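Local coordinates for bifunctional GH43-CE protein (Bacteroides eggerthii, PDB 6MLY) that probably hydrolyses xylan as a family 43 glycoside hydrolase with beta-xylosidase activity, and carries a second, carbohydrate esterase domain on the same chain, at residues D143-I157 / G201-L213. Numbering follows the deposited sequence.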
loop_
_atom_site.group_PDB
_atom_site.type_symbol
_atom_site.label_atom_id
_atom_site.label_comp_id
_atom_site.label_asym_id
_atom_site.label_seq_id
_atom_site.Cartn_x
_atom_site.Cartn_y
_atom_site.Cartn_z
ATOM N N ASP A 143 -9.378 7.506 -29.551
ATOM C CA ASP A 143 -8.168 6.725 -29.825
ATOM C C ASP A 143 -7.785 6.887 -31.296
ATOM O O ASP A 143 -7.531 5.902 -31.992
ATOM C CB ASP A 143 -8.362 5.240 -29.514
ATOM C CG ASP A 143 -8.968 4.969 -28.154
ATOM O OD1 ASP A 143 -9.589 5.894 -27.593
ATOM O OD2 ASP A 143 -8.815 3.834 -27.673
ATOM N N HIS A 144 -7.773 8.143 -31.753
ATOM C CA HIS A 144 -7.471 8.480 -33.129
ATOM C C HIS A 144 -5.979 8.261 -33.391
ATOM O O HIS A 144 -5.148 8.485 -32.518
ATOM C CB HIS A 144 -7.903 9.921 -33.438
ATOM C CG HIS A 144 -7.147 10.968 -32.686
ATOM N ND1 HIS A 144 -7.726 11.723 -31.682
ATOM C CD2 HIS A 144 -5.868 11.394 -32.785
ATOM C CE1 HIS A 144 -6.835 12.566 -31.198
ATOM N NE2 HIS A 144 -5.687 12.383 -31.855
ATOM N N SER A 145 -5.660 7.832 -34.613
ATOM C CA SER A 145 -4.289 7.656 -35.073
ATOM C C SER A 145 -4.126 8.341 -36.433
ATOM O O SER A 145 -4.314 7.709 -37.455
ATOM C CB SER A 145 -3.933 6.190 -35.133
ATOM O OG SER A 145 -2.716 5.983 -35.837
ATOM N N PHE A 146 -3.796 9.638 -36.409
ATOM C CA PHE A 146 -3.551 10.433 -37.618
ATOM C C PHE A 146 -2.243 9.964 -38.268
ATOM O O PHE A 146 -1.378 9.394 -37.586
ATOM C CB PHE A 146 -3.542 11.933 -37.300
ATOM C CG PHE A 146 -2.301 12.440 -36.612
ATOM C CD1 PHE A 146 -1.216 12.890 -37.346
ATOM C CD2 PHE A 146 -2.217 12.481 -35.227
ATOM C CE1 PHE A 146 -0.073 13.359 -36.714
ATOM C CE2 PHE A 146 -1.073 12.952 -34.597
ATOM C CZ PHE A 146 -0.004 13.393 -35.341
ATOM N N PHE A 147 -2.123 10.216 -39.582
ATOM C CA PHE A 147 -1.078 9.642 -40.429
ATOM C C PHE A 147 -0.868 10.504 -41.678
ATOM O O PHE A 147 -1.836 10.878 -42.344
ATOM C CB PHE A 147 -1.471 8.222 -40.841
ATOM C CG PHE A 147 -0.393 7.448 -41.557
ATOM C CD1 PHE A 147 -0.267 7.519 -42.937
ATOM C CD2 PHE A 147 0.492 6.647 -40.854
ATOM C CE1 PHE A 147 0.723 6.807 -43.597
ATOM C CE2 PHE A 147 1.478 5.929 -41.515
ATOM C CZ PHE A 147 1.594 6.014 -42.885
ATOM N N PHE A 148 0.404 10.780 -41.996
ATOM C CA PHE A 148 0.817 11.455 -43.238
ATOM C C PHE A 148 1.105 10.411 -44.321
ATOM O O PHE A 148 2.041 9.627 -44.192
ATOM C CB PHE A 148 2.078 12.292 -43.014
ATOM C CG PHE A 148 1.970 13.303 -41.906
ATOM C CD1 PHE A 148 1.487 14.576 -42.155
ATOM C CD2 PHE A 148 2.344 12.977 -40.611
ATOM C CE1 PHE A 148 1.382 15.506 -41.134
ATOM C CE2 PHE A 148 2.238 13.907 -39.589
ATOM C CZ PHE A 148 1.760 15.171 -39.854
ATOM N N ASP A 149 0.299 10.426 -45.388
ATOM C CA ASP A 149 0.441 9.491 -46.511
ATOM C C ASP A 149 1.281 10.144 -47.615
ATOM O O ASP A 149 1.392 11.370 -47.698
ATOM C CB ASP A 149 -0.922 9.041 -47.043
ATOM C CG ASP A 149 -0.894 7.684 -47.725
ATOM O OD1 ASP A 149 -0.078 6.832 -47.314
ATOM O OD2 ASP A 149 -1.681 7.493 -48.671
ATOM N N GLU A 150 1.852 9.293 -48.469
ATOM C CA GLU A 150 2.712 9.731 -49.569
ATOM C C GLU A 150 1.858 10.156 -50.777
ATOM O O GLU A 150 2.410 10.615 -51.772
ATOM C CB GLU A 150 3.743 8.660 -49.954
ATOM C CG GLU A 150 3.488 7.284 -49.366
ATOM C CD GLU A 150 4.539 6.246 -49.713
ATOM O OE1 GLU A 150 4.759 6.013 -50.912
ATOM O OE2 GLU A 150 5.138 5.679 -48.778
ATOM N N ASP A 151 0.527 10.022 -50.679
ATOM C CA ASP A 151 -0.400 10.628 -51.638
ATOM C C ASP A 151 -0.611 12.114 -51.292
ATOM O O ASP A 151 -1.200 12.852 -52.072
ATOM C CB ASP A 151 -1.709 9.834 -51.728
ATOM C CG ASP A 151 -2.683 10.023 -50.574
ATOM O OD1 ASP A 151 -2.411 10.856 -49.689
ATOM O OD2 ASP A 151 -3.719 9.336 -50.582
ATOM N N GLY A 152 -0.147 12.539 -50.109
ATOM C CA GLY A 152 -0.050 13.961 -49.738
ATOM C C GLY A 152 -1.250 14.470 -48.950
ATOM O O GLY A 152 -1.432 15.679 -48.821
ATOM N N HIS A 153 -2.076 13.550 -48.438
ATOM C CA HIS A 153 -3.205 13.874 -47.568
ATOM C C HIS A 153 -2.902 13.400 -46.141
ATOM O O HIS A 153 -2.123 12.465 -45.954
ATOM C CB HIS A 153 -4.497 13.225 -48.079
ATOM C CG HIS A 153 -4.913 13.694 -49.427
ATOM N ND1 HIS A 153 -5.299 12.818 -50.422
ATOM C CD2 HIS A 153 -4.993 14.934 -49.953
ATOM C CE1 HIS A 153 -5.605 13.499 -51.508
ATOM N NE2 HIS A 153 -5.418 14.803 -51.249
ATOM N N ILE A 154 -3.537 14.047 -45.155
ATOM C CA ILE A 154 -3.429 13.673 -43.742
ATOM C C ILE A 154 -4.734 12.990 -43.325
ATOM O O ILE A 154 -5.746 13.664 -43.128
ATOM C CB ILE A 154 -3.137 14.901 -42.858
ATOM C CG1 ILE A 154 -2.015 15.770 -43.434
ATOM C CG2 ILE A 154 -2.843 14.475 -41.426
ATOM C CD1 ILE A 154 -2.007 17.180 -42.901
ATOM N N TYR A 155 -4.688 11.659 -43.187
ATOM C CA TYR A 155 -5.835 10.841 -42.775
ATOM C C TYR A 155 -5.919 10.806 -41.244
ATOM O O TYR A 155 -5.073 11.375 -40.565
ATOM C CB TYR A 155 -5.722 9.447 -43.394
ATOM C CG TYR A 155 -5.706 9.478 -44.900
ATOM C CD1 TYR A 155 -6.884 9.583 -45.622
ATOM C CD2 TYR A 155 -4.514 9.464 -45.605
ATOM C CE1 TYR A 155 -6.880 9.640 -47.004
ATOM C CE2 TYR A 155 -4.493 9.520 -46.987
ATOM C CZ TYR A 155 -5.681 9.607 -47.689
ATOM O OH TYR A 155 -5.672 9.665 -49.054
ATOM N N MET A 156 -6.971 10.153 -40.736
ATOM C CA MET A 156 -7.189 9.911 -39.310
ATOM C C MET A 156 -8.206 8.775 -39.156
ATOM O O MET A 156 -9.294 8.850 -39.713
ATOM C CB MET A 156 -7.716 11.172 -38.615
ATOM C CG MET A 156 -7.813 11.044 -37.098
ATOM S SD MET A 156 -8.045 12.631 -36.227
ATOM C CE MET A 156 -9.543 13.232 -37.010
ATOM N N ILE A 157 -7.822 7.726 -38.415
ATOM C CA ILE A 157 -8.682 6.579 -38.067
ATOM C C ILE A 157 -9.083 6.742 -36.597
ATOM O O ILE A 157 -8.427 7.502 -35.905
ATOM C CB ILE A 157 -7.936 5.260 -38.366
ATOM C CG1 ILE A 157 -7.648 5.136 -39.869
ATOM C CG2 ILE A 157 -8.685 4.045 -37.836
ATOM C CD1 ILE A 157 -6.787 3.952 -40.252
ATOM N N GLY A 201 -7.949 1.031 -29.687
ATOM C CA GLY A 201 -6.656 1.763 -29.507
ATOM C C GLY A 201 -5.898 1.903 -30.820
ATOM O O GLY A 201 -4.716 1.556 -30.904
ATOM N N SER A 202 -6.592 2.426 -31.838
ATOM C CA SER A 202 -6.118 2.428 -33.226
ATOM C C SER A 202 -4.740 3.095 -33.315
ATOM O O SER A 202 -4.549 4.186 -32.786
ATOM C CB SER A 202 -7.113 3.105 -34.136
ATOM O OG SER A 202 -8.251 2.281 -34.343
ATOM N N GLN A 203 -3.788 2.413 -33.965
ATOM C CA GLN A 203 -2.446 2.943 -34.226
ATOM C C GLN A 203 -1.966 2.422 -35.587
ATOM O O GLN A 203 -1.726 1.225 -35.749
ATOM C CB GLN A 203 -1.475 2.546 -33.110
ATOM C CG GLN A 203 -1.763 3.219 -31.776
ATOM C CD GLN A 203 -0.561 3.223 -30.864
ATOM O OE1 GLN A 203 0.515 3.687 -31.228
ATOM N NE2 GLN A 203 -0.742 2.713 -29.658
ATOM N N LEU A 204 -1.834 3.331 -36.558
ATOM C CA LEU A 204 -1.551 2.960 -37.946
ATOM C C LEU A 204 -0.055 3.119 -38.236
ATOM O O LEU A 204 0.558 4.125 -37.866
ATOM C CB LEU A 204 -2.386 3.828 -38.892
ATOM C CG LEU A 204 -2.271 3.471 -40.375
ATOM C CD1 LEU A 204 -2.660 2.021 -40.623
ATOM C CD2 LEU A 204 -3.122 4.402 -41.224
ATOM N N PHE A 205 0.505 2.104 -38.905
ATOM C CA PHE A 205 1.877 2.104 -39.397
ATOM C C PHE A 205 1.901 1.517 -40.814
ATOM O O PHE A 205 1.367 0.425 -41.057
ATOM C CB PHE A 205 2.781 1.310 -38.451
ATOM C CG PHE A 205 2.883 1.905 -37.071
ATOM C CD1 PHE A 205 3.941 2.736 -36.735
ATOM C CD2 PHE A 205 1.901 1.667 -36.126
ATOM C CE1 PHE A 205 4.022 3.303 -35.474
ATOM C CE2 PHE A 205 1.982 2.239 -34.868
ATOM C CZ PHE A 205 3.044 3.051 -34.542
ATOM N N LYS A 206 2.509 2.260 -41.744
ATOM C CA LYS A 206 2.824 1.748 -43.061
ATOM C C LYS A 206 4.270 1.237 -43.046
ATOM O O LYS A 206 5.192 1.994 -42.760
ATOM C CB LYS A 206 2.617 2.839 -44.114
ATOM C CG LYS A 206 2.594 2.354 -45.556
ATOM C CD LYS A 206 2.487 3.483 -46.552
ATOM C CE LYS A 206 2.497 3.003 -47.984
ATOM N NZ LYS A 206 2.145 4.097 -48.919
ATOM N N VAL A 207 4.441 -0.058 -43.326
ATOM C CA VAL A 207 5.746 -0.691 -43.401
ATOM C C VAL A 207 5.826 -1.471 -44.710
ATOM O O VAL A 207 4.973 -2.316 -44.984
ATOM C CB VAL A 207 6.012 -1.628 -42.209
ATOM C CG1 VAL A 207 7.313 -2.398 -42.384
ATOM C CG2 VAL A 207 6.000 -0.876 -40.890
ATOM N N ASN A 208 6.867 -1.179 -45.494
ATOM C CA ASN A 208 7.227 -1.984 -46.641
ATOM C C ASN A 208 6.069 -1.978 -47.648
ATOM O O ASN A 208 5.745 -3.010 -48.237
ATOM C CB ASN A 208 7.598 -3.399 -46.184
ATOM C CG ASN A 208 8.615 -4.069 -47.080
ATOM O OD1 ASN A 208 9.537 -3.419 -47.568
ATOM N ND2 ASN A 208 8.460 -5.366 -47.295
ATOM N N GLY A 209 5.443 -0.807 -47.818
ATOM C CA GLY A 209 4.317 -0.623 -48.733
ATOM C C GLY A 209 3.141 -1.537 -48.420
ATOM O O GLY A 209 2.514 -2.071 -49.328
ATOM N N LYS A 210 2.860 -1.720 -47.126
ATOM C CA LYS A 210 1.639 -2.358 -46.633
ATOM C C LYS A 210 1.194 -1.618 -45.366
ATOM O O LYS A 210 2.032 -1.208 -44.568
ATOM C CB LYS A 210 1.867 -3.849 -46.355
ATOM C CG LYS A 210 1.884 -4.751 -47.584
ATOM C CD LYS A 210 1.088 -6.027 -47.405
ATOM C CE LYS A 210 0.970 -6.855 -48.668
ATOM N NZ LYS A 210 2.009 -7.911 -48.728
ATOM N N TYR A 211 -0.122 -1.434 -45.213
ATOM C CA TYR A 211 -0.704 -0.700 -44.092
ATOM C C TYR A 211 -1.097 -1.688 -42.989
ATOM O O TYR A 211 -1.900 -2.590 -43.228
ATOM C CB TYR A 211 -1.926 0.102 -44.545
ATOM C CG TYR A 211 -1.622 1.251 -45.474
ATOM C CD1 TYR A 211 -1.342 1.038 -46.815
ATOM C CD2 TYR A 211 -1.619 2.560 -45.014
ATOM C CE1 TYR A 211 -1.058 2.090 -47.669
ATOM C CE2 TYR A 211 -1.342 3.624 -45.858
ATOM C CZ TYR A 211 -1.060 3.387 -47.190
ATOM O OH TYR A 211 -0.785 4.434 -48.021
ATOM N N TYR A 212 -0.529 -1.490 -41.791
ATOM C CA TYR A 212 -0.791 -2.317 -40.612
ATOM C C TYR A 212 -1.400 -1.449 -39.503
ATOM O O TYR A 212 -0.708 -0.602 -38.931
ATOM C CB TYR A 212 0.501 -2.990 -40.140
ATOM C CG TYR A 212 1.101 -3.957 -41.130
ATOM C CD1 TYR A 212 0.731 -5.292 -41.133
ATOM C CD2 TYR A 212 2.032 -3.541 -42.069
ATOM C CE1 TYR A 212 1.271 -6.189 -42.038
ATOM C CE2 TYR A 212 2.581 -4.426 -42.984
ATOM C CZ TYR A 212 2.198 -5.756 -42.968
ATOM O OH TYR A 212 2.722 -6.645 -43.860
ATOM N N LEU A 213 -2.692 -1.668 -39.212
ATOM C CA LEU A 213 -3.400 -0.976 -38.118
ATOM C C LEU A 213 -3.499 -1.895 -36.894
ATOM O O LEU A 213 -4.138 -2.952 -36.944
ATOM C CB LEU A 213 -4.800 -0.559 -38.582
ATOM C CG LEU A 213 -5.698 0.031 -37.491
ATOM C CD1 LEU A 213 -5.112 1.321 -36.944
ATOM C CD2 LEU A 213 -7.107 0.272 -38.008
#
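Leu-204 and Ile-157 form the apolar middle of this contact, meeting through methyl groups, CD2 of Leu-204 lying 3.8 Å from CD1 of Ile-157. The same Leu-204 methyl also meets the Phe-147 ring at CG, the two side chains crossing at about a right angle. With CG anti to the backbone N (chi1 -172°), Phe-147 extends along strand 203-207, and its CZ reaches to 3.6 Å from CB of Lys-206. Ile-157 also meets Leu-213 tip to tip, CG2 against CD2. One polar link crosses this packed zone: the backbone N of Leu-204 donates to OG of Ser-145 over 2.9 Å and nearly straight. Strands 145-148 and 203-207 run roughly parallel, 22° between their directions, but each is hydrogen-bonded into its own antiparallel sheet; the contact therefore joins neighbouring blades of the five-bladed beta-propeller of family 43, largely through side chains. Arg-101, from strand 99-103, binds the backbone oxygens of both Phe-146 and Leu-204. At the other end Asp-143, predicted to tune and orient the catalytic acid, sets OD2 3.5 Å from CA of Gly-201. The hairpin-turn side is looser and polar. There the hydroxyl OH of Tyr-211 donates to OD1 of Asp-149 over 2.6 Å, reaching it on the syn side, 19° out of the carboxylate plane. Lys-206, fully extended, lays CD over one face of the Tyr-211 ring, toward its rim, and its NZ donates to OH of Tyr-211 at 3.1 Å. A phenylalanine in place of Tyr-211 would probably leave OD1 of Asp-149 without its hydroxyl donor and the ammonium of Lys-206 without one of its partners. Exposed Glu-150 completes the charge network, its OE2 3.4 Å from NZ of Lys-206, while the Asp-149 salt bridge to this lysine is long.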